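Local coordinates for response regulator receiver protein (Dyadobacter fermentans, PDB 4XLT) that probably acts as a phosphorylation-controlled receiver in bacterial two-component signalling, switching its output through a phosphoryl group taken up on an aspartate, at residues L58-M63 and L113-E118; T18-L23 and V32-S37; I109-P114 and R123-R128. All coordinates share one frame; numbering follows the deposited sequence. Where two conformers were deposited one is given.

Contact 1: L58-M63 and L113-E118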
ATOM      1  N   LEU A  58      15.064  -9.705  -6.583  1.00 15.57           N
ATOM      2  CA  LEU A  58      16.336  -9.073  -6.906  1.00 17.19           C
ATOM      3  C   LEU A  58      16.337  -8.647  -8.368  1.00 19.60           C
ATOM      4  O   LEU A  58      16.349  -9.480  -9.273  1.00 21.67           O
ATOM      5  CB  LEU A  58      17.501 -10.019  -6.620  1.00 18.68           C
ATOM      6  CG  LEU A  58      17.544 -10.619  -5.214  1.00 17.31           C
ATOM      7  CD1 LEU A  58      18.800 -11.457  -5.035  1.00 19.61           C
ATOM      8  CD2 LEU A  58      17.459  -9.534  -4.148  1.00 15.72           C
ATOM      9  N   LEU A  59      16.313  -7.340  -8.588  1.00 19.86           N
ATOM     10  CA  LEU A  59      16.178  -6.788  -9.926  1.00 22.70           C
ATOM     11  C   LEU A  59      17.462  -6.100 -10.373  1.00 25.64           C
ATOM     12  O   LEU A  59      17.985  -5.231  -9.676  1.00 24.89           O
ATOM     13  CB  LEU A  59      15.006  -5.809  -9.965  1.00 21.71           C
ATOM     14  CG  LEU A  59      14.784  -5.053 -11.271  1.00 28.63           C
ATOM     15  CD1 LEU A  59      14.319  -5.999 -12.362  1.00 27.36           C
ATOM     16  CD2 LEU A  59      13.787  -3.927 -11.059  1.00 24.75           C
ATOM     17  N   ASP A  60      17.977  -6.494 -11.534  1.00 29.42           N
ATOM     18  CA  ASP A  60      19.195  -5.882 -12.047  1.00 33.05           C
ATOM     19  C   ASP A  60      18.915  -4.486 -12.590  1.00 38.49           C
ATOM     20  O   ASP A  60      17.877  -4.243 -13.206  1.00 44.57           O
ATOM     21  CB  ASP A  60      19.831  -6.749 -13.132  1.00 40.29           C
ATOM     22  CG  ASP A  60      21.041  -6.090 -13.766  1.00 52.25           C
ATOM     23  OD1 ASP A  60      22.102  -6.020 -13.109  1.00 41.88           O
ATOM     24  OD2 ASP A  60      20.928  -5.634 -14.923  1.00 62.65           O
ATOM     25  N   LEU A  61      19.852  -3.573 -12.354  1.00 39.58           N
ATOM     26  CA  LEU A  61      19.711  -2.184 -12.775  1.00 45.21           C
ATOM     27  C   LEU A  61      19.869  -2.002 -14.287  1.00 52.60           C
ATOM     28  O   LEU A  61      18.917  -1.644 -14.979  1.00 50.86           O
ATOM     29  CB  LEU A  61      20.725  -1.310 -12.037  1.00 46.10           C
ATOM     30  CG  LEU A  61      20.612   0.192 -12.291  1.00 51.01           C
ATOM     31  CD1 LEU A  61      19.210   0.664 -11.963  1.00 45.21           C
ATOM     32  CD2 LEU A  61      21.644   0.949 -11.472  1.00 52.64           C
ATOM     33  N   GLN A  62      21.074  -2.242 -14.796  1.00 59.91           N
ATOM     34  CA  GLN A  62      21.344  -2.080 -16.225  1.00 70.64           C
ATOM     35  C   GLN A  62      20.740  -3.221 -17.036  1.00 73.59           C
ATOM     36  O   GLN A  62      21.428  -4.181 -17.386  1.00 67.29           O
ATOM     37  CB  GLN A  62      22.848  -1.992 -16.494  1.00 70.52           C
ATOM     38  CG  GLN A  62      23.473  -0.651 -16.141  1.00 73.04           C
ATOM     39  CD  GLN A  62      23.720  -0.495 -14.656  1.00 75.41           C
ATOM     40  OE1 GLN A  62      23.918  -1.478 -13.941  1.00 76.13           O
ATOM     41  NE2 GLN A  62      23.708   0.746 -14.180  1.00 79.14           N
HETATM   42  N   MSE A  63      19.451  -3.101 -17.336  1.00 75.68           N
HETATM   43  CA  MSE A  63      18.737  -4.122 -18.089  1.00 78.76           C
HETATM   44  C   MSE A  63      18.116  -3.529 -19.354  1.00 86.39           C
HETATM   45  O   MSE A  63      17.174  -4.083 -19.925  1.00 85.85           O
HETATM   46  CB  MSE A  63      17.662  -4.767 -17.214  1.00 72.76           C
HETATM   47  CG  MSE A  63      17.323  -6.194 -17.599  1.00 76.21           C
HETATM   48 SE   MSE A  63      16.028  -6.992 -16.388  1.00120.81          SE
HETATM   49  CE  MSE A  63      15.936  -8.764 -17.190  1.00 51.80           C
ATOM     50  N   LEU A 113      21.478  -2.706  -3.923  1.00 31.45           N
ATOM     51  CA  LEU A 113      22.544  -3.585  -3.453  1.00 31.55           C
ATOM     52  C   LEU A 113      23.625  -3.756  -4.517  1.00 37.56           C
ATOM     53  O   LEU A 113      23.326  -3.819  -5.708  1.00 44.02           O
ATOM     54  CB  LEU A 113      21.971  -4.945  -3.058  1.00 25.30           C
ATOM     55  CG  LEU A 113      20.792  -4.856  -2.089  1.00 39.56           C
ATOM     56  CD1 LEU A 113      20.169  -6.223  -1.844  1.00 21.76           C
ATOM     57  CD2 LEU A 113      21.236  -4.215  -0.782  1.00 33.51           C
ATOM     58  N   PRO A 114      24.892  -3.826  -4.089  1.00 41.56           N
ATOM     59  CA  PRO A 114      26.000  -3.981  -5.036  1.00 46.71           C
ATOM     60  C   PRO A 114      26.194  -5.426  -5.498  1.00 50.96           C
ATOM     61  O   PRO A 114      25.806  -6.357  -4.791  1.00 45.49           O
ATOM     62  CB  PRO A 114      27.209  -3.502  -4.231  1.00 50.69           C
ATOM     63  CG  PRO A 114      26.862  -3.848  -2.822  1.00 53.94           C
ATOM     64  CD  PRO A 114      25.367  -3.680  -2.700  1.00 46.66           C
ATOM     65  N   LYS A 115      26.777  -5.596  -6.681  1.00 53.82           N
ATOM     66  CA  LYS A 115      27.187  -6.911  -7.167  1.00 52.70           C
ATOM     67  C   LYS A 115      28.673  -7.131  -6.900  1.00 54.94           C
ATOM     68  O   LYS A 115      29.477  -6.218  -7.082  1.00 60.17           O
ATOM     69  CB  LYS A 115      26.903  -7.062  -8.661  1.00 53.14           C
ATOM     70  CG  LYS A 115      25.457  -7.358  -9.015  1.00 51.45           C
ATOM     71  CD  LYS A 115      25.342  -7.659 -10.501  1.00 57.02           C
ATOM     72  CE  LYS A 115      23.938  -8.079 -10.893  1.00 47.64           C
ATOM     73  NZ  LYS A 115      23.887  -8.459 -12.333  1.00 41.81           N
ATOM     74  N   PRO A 116      29.047  -8.347  -6.469  1.00 57.86           N
ATOM     75  CA  PRO A 116      28.146  -9.479  -6.224  1.00 52.98           C
ATOM     76  C   PRO A 116      27.383  -9.334  -4.911  1.00 48.68           C
ATOM     77  O   PRO A 116      27.778  -8.547  -4.053  1.00 53.00           O
ATOM     78  CB  PRO A 116      29.099 -10.672  -6.171  1.00 60.41           C
ATOM     79  CG  PRO A 116      30.365 -10.094  -5.635  1.00 69.01           C
ATOM     80  CD  PRO A 116      30.455  -8.702  -6.212  1.00 68.87           C
ATOM     81  N   LEU A 117      26.301 -10.088  -4.767  1.00 46.01           N
ATOM     82  CA  LEU A 117      25.448  -9.991  -3.591  1.00 44.00           C
ATOM     83  C   LEU A 117      26.150 -10.464  -2.319  1.00 48.35           C
ATOM     84  O   LEU A 117      26.708 -11.562  -2.280  1.00 51.36           O
ATOM     85  CB  LEU A 117      24.173 -10.802  -3.808  1.00 39.87           C
ATOM     86  CG  LEU A 117      23.038 -10.563  -2.821  1.00 44.83           C
ATOM     87  CD1 LEU A 117      22.584  -9.118  -2.900  1.00 50.31           C
ATOM     88  CD2 LEU A 117      21.889 -11.509  -3.114  1.00 45.30           C
ATOM     89  N   GLU A 118      26.125  -9.630  -1.285  1.00 46.35           N
ATOM     90  CA  GLU A 118      26.656 -10.022   0.018  1.00 59.90           C
ATOM     91  C   GLU A 118      25.564 -10.685   0.847  1.00 52.81           C
ATOM     92  O   GLU A 118      24.687 -10.010   1.388  1.00 48.54           O
ATOM     93  CB  GLU A 118      27.235  -8.820   0.769  1.00 73.66           C
ATOM     94  CG  GLU A 118      28.574  -8.320   0.242  1.00 85.83           C
ATOM     95  CD  GLU A 118      28.429  -7.388  -0.945  1.00 94.79           C
ATOM     96  OE1 GLU A 118      27.309  -6.884  -1.176  1.00 98.69           O
ATOM     97  OE2 GLU A 118      29.438  -7.157  -1.646  1.00 97.49           O
TER
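The phosphorylation site of the receiver fold is spanned here by a salt bridge between Asp60, the predicted phospho-acceptor at the end of strand 54-60, and Lys115, the lysine that closes the site just after strand 109-114 and precedes a cis peptide bond to Pro116. Lys115 NZ donates to Asp60 OD1 at 3.1 Å. The two side chains cross at about a right angle, and the ammonium group comes from above the carboxylate plane, 50° out of it. Asp60 carries CG anti to its backbone N (chi1 175°), which brings the carboxylate closer to the loop than the backbone direction alone would; Lys115 runs out extended from CG, and its length spans the gap. The same NZ also makes salt bridges with Asp10 and Asp15, so the lysine is fixed among several carboxylates rather than held by Asp60 alone. Deeper in the protein the contact turns apolar. Leu58 CD1 lies 3.6 Å from Leu117 CD2, the two side chains meeting tip to tip. Strand 86-92 lies between strands 54-60 and 109-114 in the parallel sheet, so the segments meet through side chains and not through backbone pairing. Helix 13-25 supplies Leu23 against both leucines, while Leu122 of helix 119-129 packs on Leu117.

Contact 2: T18-L23 and V32-S37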
ATOM      1  N   THR A  18      24.475 -17.730 -11.435  1.00 35.44           N
ATOM      2  CA  THR A  18      25.462 -17.594 -10.369  1.00 36.23           C
ATOM      3  C   THR A  18      24.805 -17.142  -9.070  1.00 34.85           C
ATOM      4  O   THR A  18      25.054 -17.712  -8.007  1.00 36.48           O
ATOM      5  CB  THR A  18      26.570 -16.594 -10.745  1.00 44.39           C
ATOM      6  OG1 THR A  18      27.276 -17.072 -11.897  1.00 53.87           O
ATOM      7  CG2 THR A  18      27.549 -16.424  -9.594  1.00 36.83           C
ATOM      8  N   GLN A  19      23.967 -16.116  -9.169  0.50 32.17           N
ATOM      9  CA  GLN A  19      23.251 -15.590  -8.013  0.50 30.82           C
ATOM     10  C   GLN A  19      22.336 -16.651  -7.417  0.50 31.87           C
ATOM     11  O   GLN A  19      22.255 -16.803  -6.197  0.50 32.62           O
ATOM     12  CB  GLN A  19      22.438 -14.355  -8.399  0.50 28.02           C
ATOM     13  CG  GLN A  19      21.884 -13.592  -7.212  0.50 28.66           C
ATOM     14  CD  GLN A  19      22.980 -12.999  -6.350  0.50 35.59           C
ATOM     15  OE1 GLN A  19      23.304 -13.526  -5.285  0.50 29.10           O
ATOM     16  NE2 GLN A  19      23.561 -11.897  -6.809  0.50 34.84           N
ATOM     17  N   GLU A  20      21.654 -17.383  -8.293  1.00 32.24           N
ATOM     18  CA  GLU A  20      20.765 -18.463  -7.875  1.00 33.62           C
ATOM     19  C   GLU A  20      21.535 -19.500  -7.071  1.00 36.76           C
ATOM     20  O   GLU A  20      21.067 -19.978  -6.039  1.00 38.37           O
ATOM     21  CB  GLU A  20      20.107 -19.124  -9.088  1.00 34.14           C
ATOM     22  CG  GLU A  20      19.276 -20.355  -8.751  1.00 43.63           C
ATOM     23  CD  GLU A  20      18.714 -21.041  -9.985  1.00 48.52           C
ATOM     24  OE1 GLU A  20      19.234 -20.800 -11.094  1.00 49.58           O
ATOM     25  OE2 GLU A  20      17.751 -21.823  -9.844  1.00 59.01           O
ATOM     26  N   LYS A  21      22.727 -19.827  -7.561  1.00 38.39           N
ATOM     27  CA  LYS A  21      23.613 -20.789  -6.917  1.00 48.59           C
ATOM     28  C   LYS A  21      23.977 -20.359  -5.498  1.00 43.01           C
ATOM     29  O   LYS A  21      23.889 -21.152  -4.563  1.00 49.41           O
ATOM     30  CB  LYS A  21      24.880 -20.969  -7.756  1.00 61.06           C
ATOM     31  CG  LYS A  21      25.845 -22.024  -7.249  1.00 76.31           C
ATOM     32  CD  LYS A  21      27.177 -21.928  -7.982  1.00 88.36           C
ATOM     33  CE  LYS A  21      26.978 -21.904  -9.492  1.00 93.93           C
ATOM     34  NZ  LYS A  21      28.254 -21.685 -10.229  1.00 96.73           N
ATOM     35  N   LEU A  22      24.376 -19.099  -5.345  1.00 39.94           N
ATOM     36  CA  LEU A  22      24.803 -18.581  -4.046  1.00 40.50           C
ATOM     37  C   LEU A  22      23.667 -18.561  -3.026  1.00 40.12           C
ATOM     38  O   LEU A  22      23.862 -18.922  -1.866  1.00 47.13           O
ATOM     39  CB  LEU A  22      25.388 -17.174  -4.200  1.00 44.97           C
ATOM     40  CG  LEU A  22      26.594 -17.029  -5.132  1.00 54.92           C
ATOM     41  CD1 LEU A  22      27.179 -15.627  -5.042  1.00 53.67           C
ATOM     42  CD2 LEU A  22      27.656 -18.077  -4.829  1.00 60.06           C
ATOM     43  N   LEU A  23      22.483 -18.136  -3.460  1.00 37.48           N
ATOM     44  CA  LEU A  23      21.319 -18.085  -2.581  1.00 44.18           C
ATOM     45  C   LEU A  23      20.920 -19.479  -2.100  1.00 40.11           C
ATOM     46  O   LEU A  23      20.528 -19.661  -0.947  1.00 41.54           O
ATOM     47  CB  LEU A  23      20.139 -17.414  -3.290  1.00 33.84           C
ATOM     48  CG  LEU A  23      20.262 -15.904  -3.493  1.00 49.75           C
ATOM     49  CD1 LEU A  23      19.087 -15.363  -4.292  1.00 45.20           C
ATOM     50  CD2 LEU A  23      20.372 -15.196  -2.151  1.00 47.55           C
ATOM     51  N   VAL A  32      14.241 -20.653  -5.456  1.00 49.48           N
ATOM     52  CA  VAL A  32      14.690 -19.538  -6.279  1.00 41.23           C
ATOM     53  C   VAL A  32      14.113 -19.622  -7.687  1.00 31.79           C
ATOM     54  O   VAL A  32      14.347 -20.588  -8.412  1.00 38.34           O
ATOM     55  CB  VAL A  32      16.224 -19.483  -6.374  1.00 39.92           C
ATOM     56  CG1 VAL A  32      16.655 -18.270  -7.184  1.00 30.41           C
ATOM     57  CG2 VAL A  32      16.838 -19.448  -4.986  1.00 37.65           C
ATOM     58  N   ARG A  33      13.355 -18.599  -8.061  1.00 29.26           N
ATOM     59  CA  ARG A  33      12.810 -18.493  -9.405  1.00 28.85           C
ATOM     60  C   ARG A  33      13.645 -17.486 -10.194  1.00 27.28           C
ATOM     61  O   ARG A  33      13.954 -16.406  -9.692  1.00 31.91           O
ATOM     62  CB  ARG A  33      11.342 -18.070  -9.348  1.00 27.62           C
ATOM     63  CG  ARG A  33      10.491 -18.579 -10.491  1.00 48.53           C
ATOM     64  CD  ARG A  33       9.046 -18.138 -10.324  1.00 54.18           C
ATOM     65  NE  ARG A  33       8.462 -18.620  -9.077  1.00 55.80           N
ATOM     66  CZ  ARG A  33       7.765 -19.746  -8.964  1.00 59.48           C
ATOM     67  NH1 ARG A  33       7.563 -20.516 -10.027  1.00 54.40           N
ATOM     68  NH2 ARG A  33       7.268 -20.104  -7.787  1.00 66.59           N
ATOM     69  N   THR A  34      14.025 -17.838 -11.418  1.00 28.42           N
ATOM     70  CA  THR A  34      14.889 -16.967 -12.214  1.00 36.60           C
ATOM     71  C   THR A  34      14.233 -16.506 -13.510  1.00 27.19           C
ATOM     72  O   THR A  34      13.630 -17.301 -14.231  1.00 33.08           O
ATOM     73  CB  THR A  34      16.223 -17.660 -12.566  1.00 32.15           C
ATOM     74  OG1 THR A  34      15.960 -18.896 -13.240  1.00 40.53           O
ATOM     75  CG2 THR A  34      17.036 -17.932 -11.308  1.00 29.90           C
ATOM     76  N   PHE A  35      14.366 -15.218 -13.807  1.00 25.38           N
ATOM     77  CA  PHE A  35      13.812 -14.662 -15.035  1.00 38.72           C
ATOM     78  C   PHE A  35      14.857 -13.876 -15.814  1.00 25.43           C
ATOM     79  O   PHE A  35      15.581 -13.052 -15.253  1.00 24.10           O
ATOM     80  CB  PHE A  35      12.608 -13.769 -14.732  1.00 23.63           C
ATOM     81  CG  PHE A  35      11.451 -14.503 -14.125  1.00 23.91           C
ATOM     82  CD1 PHE A  35      10.592 -15.247 -14.920  1.00 25.66           C
ATOM     83  CD2 PHE A  35      11.218 -14.448 -12.760  1.00 26.33           C
ATOM     84  CE1 PHE A  35       9.525 -15.924 -14.365  1.00 30.16           C
ATOM     85  CE2 PHE A  35      10.151 -15.122 -12.197  1.00 23.27           C
ATOM     86  CZ  PHE A  35       9.304 -15.862 -13.000  1.00 36.25           C
ATOM     87  N   ASN A  36      14.914 -14.136 -17.115  1.00 27.24           N
ATOM     88  CA  ASN A  36      15.885 -13.506 -17.997  1.00 38.35           C
ATOM     89  C   ASN A  36      15.324 -12.230 -18.620  1.00 37.09           C
ATOM     90  O   ASN A  36      16.042 -11.483 -19.286  1.00 27.61           O
ATOM     91  CB  ASN A  36      16.311 -14.492 -19.088  1.00 47.68           C
ATOM     92  CG  ASN A  36      17.577 -14.066 -19.801  1.00 60.00           C
ATOM     93  OD1 ASN A  36      18.338 -13.239 -19.296  1.00 71.61           O
ATOM     94  ND2 ASN A  36      17.815 -14.634 -20.979  1.00 54.01           N
ATOM     95  N   SER A  37      14.035 -11.988 -18.398  1.00 31.66           N
ATOM     96  CA  SER A  37      13.368 -10.813 -18.952  1.00 33.51           C
ATOM     97  C   SER A  37      12.322 -10.247 -17.996  1.00 33.87           C
ATOM     98  O   SER A  37      11.656 -10.990 -17.272  1.00 32.90           O
ATOM     99  CB  SER A  37      12.713 -11.154 -20.289  1.00 37.18           C
ATOM    100  OG  SER A  37      11.738 -12.167 -20.126  1.00 42.90           O
TER
HETATM  101  O   HOH W   1      15.378 -20.799 -11.534  1.00 41.76           O
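Glu20 and Val32 make the central apolar contact between helix 13-25 and strand 31-35. The aliphatic part of the glutamate crosses the valine obliquely, with Glu20 CG 3.7 Å from Val32 CG1. That methyl is anti to the valine's backbone N (chi1 -177°), while its partner CG2 turns toward the next turn of the helix and lies 4.2 Å from Leu23 CB. Val32 thus packs on two helix residues three apart, and Ile8 of strand 4-9 and Leu24 also touch it. Thr34 extends the patch along the strand: its CG2 lies beside the end of the glutamate, 3.6 Å from Glu20 OE1, the two side chains crossing at about a right angle.

These elements belong to the beta-alpha-beta unit that opens the receiver fold, in which helix 13-25 connects the neighbouring parallel strands 4-9 and 31-35. Helix and strand segments run almost exactly antiparallel, at 173°, and their axes approach to 9.3 Å, close enough for a single layer of side chains to fill the interface.

The polar link is made by water. One molecule donates to Glu20 OE2 at 3.1 Å and to Val32 O at 3.3 Å, and it is hydrogen-bonded to Thr34 OG1 at 2.6 Å. The extended glutamate chain delivers its carboxylate to this water, and the threonine hydroxyl reaches it from the strand. An alanine in place of Glu20 would probably leave the water without its partner on the helix and uncover the Val32 and Thr34 methyls that the glutamate packs against.

Contact 3: I109-P114 and R123-R128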
ATOM      1  N   ILE A 109      11.472   0.380  -4.863  1.00 13.87           N
ATOM      2  CA  ILE A 109      12.849  -0.040  -4.630  1.00 13.02           C
ATOM      3  C   ILE A 109      13.266   0.268  -3.198  1.00 19.62           C
ATOM      4  O   ILE A 109      13.483   1.424  -2.834  1.00 13.56           O
ATOM      5  CB  ILE A 109      13.833   0.640  -5.593  1.00 21.43           C
ATOM      6  CG1 ILE A 109      13.447   0.354  -7.047  1.00 16.09           C
ATOM      7  CG2 ILE A 109      15.253   0.168  -5.305  1.00 23.01           C
ATOM      8  CD1 ILE A 109      13.474  -1.116  -7.400  1.00 36.12           C
ATOM      9  N   ILE A 110      13.373  -0.776  -2.386  1.00 14.08           N
ATOM     10  CA  ILE A 110      13.741  -0.618  -0.989  1.00 12.44           C
ATOM     11  C   ILE A 110      15.173  -0.124  -0.843  1.00 17.69           C
ATOM     12  O   ILE A 110      15.436   0.850  -0.137  1.00 17.74           O
ATOM     13  CB  ILE A 110      13.580  -1.934  -0.222  1.00 12.06           C
ATOM     14  CG1 ILE A 110      12.096  -2.281  -0.107  1.00 10.79           C
ATOM     15  CG2 ILE A 110      14.225  -1.837   1.158  1.00 13.27           C
ATOM     16  CD1 ILE A 110      11.821  -3.506   0.712  1.00 25.43           C
ATOM     17  N   GLN A 111      16.095  -0.797  -1.520  1.00 15.16           N
ATOM     18  CA  GLN A 111      17.503  -0.460  -1.410  1.00 17.39           C
ATOM     19  C   GLN A 111      18.288  -0.982  -2.605  1.00 29.15           C
ATOM     20  O   GLN A 111      17.976  -2.038  -3.157  1.00 17.88           O
ATOM     21  CB  GLN A 111      18.081  -1.021  -0.110  1.00 18.26           C
ATOM     22  CG  GLN A 111      19.512  -0.606   0.166  1.00 30.22           C
ATOM     23  CD  GLN A 111      19.989  -1.039   1.535  1.00 31.68           C
ATOM     24  OE1 GLN A 111      19.198  -1.154   2.472  1.00 35.68           O
ATOM     25  NE2 GLN A 111      21.286  -1.286   1.657  1.00 34.39           N
ATOM     26  N   LEU A 112      19.303  -0.227  -3.006  1.00 30.67           N
ATOM     27  CA  LEU A 112      20.198  -0.649  -4.069  1.00 29.42           C
ATOM     28  C   LEU A 112      21.358  -1.454  -3.492  1.00 30.99           C
ATOM     29  O   LEU A 112      22.121  -0.955  -2.668  1.00 41.40           O
ATOM     30  CB  LEU A 112      20.712   0.566  -4.841  1.00 30.68           C
ATOM     31  CG  LEU A 112      21.815   0.334  -5.870  1.00 38.17           C
ATOM     32  CD1 LEU A 112      21.412  -0.739  -6.870  1.00 31.55           C
ATOM     33  CD2 LEU A 112      22.139   1.639  -6.578  1.00 48.57           C
ATOM     34  N   LEU A 113      21.478  -2.706  -3.923  1.00 31.45           N
ATOM     35  CA  LEU A 113      22.544  -3.585  -3.453  1.00 31.55           C
ATOM     36  C   LEU A 113      23.625  -3.756  -4.517  1.00 37.56           C
ATOM     37  O   LEU A 113      23.326  -3.819  -5.708  1.00 44.02           O
ATOM     38  CB  LEU A 113      21.971  -4.945  -3.058  1.00 25.30           C
ATOM     39  CG  LEU A 113      20.792  -4.856  -2.089  1.00 39.56           C
ATOM     40  CD1 LEU A 113      20.169  -6.223  -1.844  1.00 21.76           C
ATOM     41  CD2 LEU A 113      21.236  -4.215  -0.782  1.00 33.51           C
ATOM     42  N   PRO A 114      24.892  -3.826  -4.089  1.00 41.56           N
ATOM     43  CA  PRO A 114      26.000  -3.981  -5.036  1.00 46.71           C
ATOM     44  C   PRO A 114      26.194  -5.426  -5.498  1.00 50.96           C
ATOM     45  O   PRO A 114      25.806  -6.357  -4.791  1.00 45.49           O
ATOM     46  CB  PRO A 114      27.209  -3.502  -4.231  1.00 50.69           C
ATOM     47  CG  PRO A 114      26.862  -3.848  -2.822  1.00 53.94           C
ATOM     48  CD  PRO A 114      25.367  -3.680  -2.700  1.00 46.66           C
ATOM     49  N   ARG A 123      20.861 -11.009   4.444  1.00 33.40           N
ATOM     50  CA  ARG A 123      20.208 -11.759   5.514  1.00 34.02           C
ATOM     51  C   ARG A 123      19.830 -10.851   6.684  1.00 38.14           C
ATOM     52  O   ARG A 123      18.756 -10.991   7.273  1.00 36.04           O
ATOM     53  CB  ARG A 123      21.115 -12.897   5.992  1.00 36.71           C
ATOM     54  CG  ARG A 123      20.712 -13.516   7.325  1.00 40.58           C
ATOM     55  CD  ARG A 123      20.774 -15.036   7.272  1.00 44.61           C
ATOM     56  NE  ARG A 123      21.992 -15.516   6.625  1.00 47.86           N
ATOM     57  CZ  ARG A 123      22.169 -16.763   6.203  1.00 51.21           C
ATOM     58  NH1 ARG A 123      21.206 -17.661   6.356  1.00 53.21           N
ATOM     59  NH2 ARG A 123      23.309 -17.115   5.621  1.00 54.46           N
ATOM     60  N   GLU A 124      20.712  -9.915   7.012  1.00 36.74           N
ATOM     61  CA  GLU A 124      20.428  -8.960   8.073  1.00 49.37           C
ATOM     62  C   GLU A 124      19.328  -8.007   7.626  1.00 45.94           C
ATOM     63  O   GLU A 124      18.438  -7.652   8.399  1.00 45.75           O
ATOM     64  CB  GLU A 124      21.689  -8.184   8.459  1.00 58.64           C
ATOM     65  CG  GLU A 124      21.605  -7.499   9.816  1.00 72.90           C
ATOM     66  CD  GLU A 124      21.484  -8.484  10.968  1.00 79.06           C
ATOM     67  OE1 GLU A 124      21.891  -9.654  10.802  1.00 76.94           O
ATOM     68  OE2 GLU A 124      20.980  -8.088  12.041  1.00 81.35           O
ATOM     69  N   LEU A 125      19.394  -7.610   6.361  1.00 43.30           N
ATOM     70  CA  LEU A 125      18.424  -6.692   5.784  1.00 34.42           C
ATOM     71  C   LEU A 125      17.030  -7.320   5.715  1.00 37.03           C
ATOM     72  O   LEU A 125      16.021  -6.616   5.763  1.00 33.26           O
ATOM     73  CB  LEU A 125      18.884  -6.253   4.393  1.00 31.96           C
ATOM     74  CG  LEU A 125      18.289  -4.967   3.823  1.00 40.81           C
ATOM     75  CD1 LEU A 125      18.361  -3.843   4.844  1.00 43.95           C
ATOM     76  CD2 LEU A 125      19.023  -4.577   2.550  1.00 39.31           C
ATOM     77  N   LEU A 126      16.975  -8.645   5.611  1.00 35.22           N
ATOM     78  CA  LEU A 126      15.694  -9.346   5.582  1.00 35.56           C
ATOM     79  C   LEU A 126      15.012  -9.331   6.947  1.00 37.99           C
ATOM     80  O   LEU A 126      13.786  -9.423   7.033  1.00 34.55           O
ATOM     81  CB  LEU A 126      15.877 -10.787   5.108  1.00 40.98           C
ATOM     82  CG  LEU A 126      16.317 -10.978   3.658  1.00 39.40           C
ATOM     83  CD1 LEU A 126      16.380 -12.457   3.313  1.00 43.42           C
ATOM     84  CD2 LEU A 126      15.396 -10.233   2.708  1.00 40.07           C
ATOM     85  N   LYS A 127      15.807  -9.225   8.010  1.00 41.91           N
ATOM     86  CA  LYS A 127      15.264  -9.124   9.361  1.00 36.01           C
ATOM     87  C   LYS A 127      14.443  -7.848   9.505  1.00 35.09           C
ATOM     88  O   LYS A 127      13.428  -7.823  10.201  1.00 31.57           O
ATOM     89  CB  LYS A 127      16.381  -9.145  10.409  1.00 39.56           C
ATOM     90  CG  LYS A 127      17.164 -10.448  10.502  1.00 46.74           C
ATOM     91  CD  LYS A 127      18.074 -10.444  11.729  1.00 53.65           C
ATOM     92  CE  LYS A 127      18.941 -11.694  11.809  1.00 60.53           C
ATOM     93  NZ  LYS A 127      19.984 -11.730  10.746  1.00 62.16           N
ATOM     94  N   ARG A 128      14.895  -6.790   8.837  1.00 37.29           N
ATOM     95  CA  ARG A 128      14.223  -5.498   8.889  1.00 37.97           C
ATOM     96  C   ARG A 128      12.895  -5.497   8.135  1.00 31.28           C
ATOM     97  O   ARG A 128      11.911  -4.918   8.597  1.00 27.28           O
ATOM     98  CB  ARG A 128      15.133  -4.402   8.323  1.00 46.09           C
ATOM     99  CG  ARG A 128      16.185  -3.886   9.295  1.00 58.90           C
ATOM    100  CD  ARG A 128      17.076  -2.829   8.648  1.00 59.83           C
ATOM    101  NE  ARG A 128      16.306  -1.783   7.975  1.00 63.94           N
ATOM    102  CZ  ARG A 128      16.849  -0.751   7.330  1.00 65.51           C
ATOM    103  NH1 ARG A 128      18.168  -0.624   7.273  1.00 75.05           N
ATOM    104  NH2 ARG A 128      16.076   0.154   6.740  1.00 46.18           N
TER
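The carboxamide of Gln111 presents one face to Leu125, whose CD2 methyl lies over it, 3.8 Å from Gln111 CD and 3.4 Å from Gln111 OE1. The other methyl, CD1, sits further out beside the oxygen end of the group, 3.7 Å from Gln111 OE1. Leu113 adds a second apolar group on the same side of the amide plane, its CD2 being 3.8 Å from Gln111 NE2, so two leucines from different elements lie along one face of the glutamine. The contact between Gln111 and Leu125 is van der Waals in kind. Gln111 CG is anti to the backbone N (chi1 -174°) and the chain continues extended, which carries the amide out to cross the leucine obliquely.

This is the final beta-alpha step of the receiver fold: strand 109-114 is an outer strand of the parallel sheet within the chain, and the chain turns back after it so that helix 119-129 packs against it. The apolar part of the joint is a methyl-to-methyl contact, Leu113 CD2 to Leu125 CD2 at 4.0 Å, with the two side chains again oblique to one another. Leu125 therefore packs against two alternate strand residues that face the helix. Leu121 and Leu122, a turn earlier in the helix, also pack on Leu113.

On the outer side of the helix, Lys127 NZ donates to Glu124 OE1 at 2.8 Å in a salt bridge. It meets the carboxylate from above its plane, 55° out of it, and links residues three apart in the helix. Beyond Leu125, Arg128 NH2 makes a weak hydrogen bond to Gln48 O of the second subunit, and Ile110 packs on Pro79 of that subunit.

In the fold
All three contacts reach the same five-stranded parallel sheet but at different depths. Contact 1 is buried and joins two strands that are not neighbours, combining a charged site with leucine packing; contact 2 is only partly buried, and its helix meets an outer strand with a water in the interface. Contact 3, at the other outer strand, is buried at its leucines and adjoins another subunit. Contacts 1 and 3 share Leu113 and Pro114 on strand 109-114, their centres about 11 Å apart. Contacts 1 and 2 touch directly through Leu58 and Leu23, whereas contacts 2 and 3 remain apart, about 17 Å between centres.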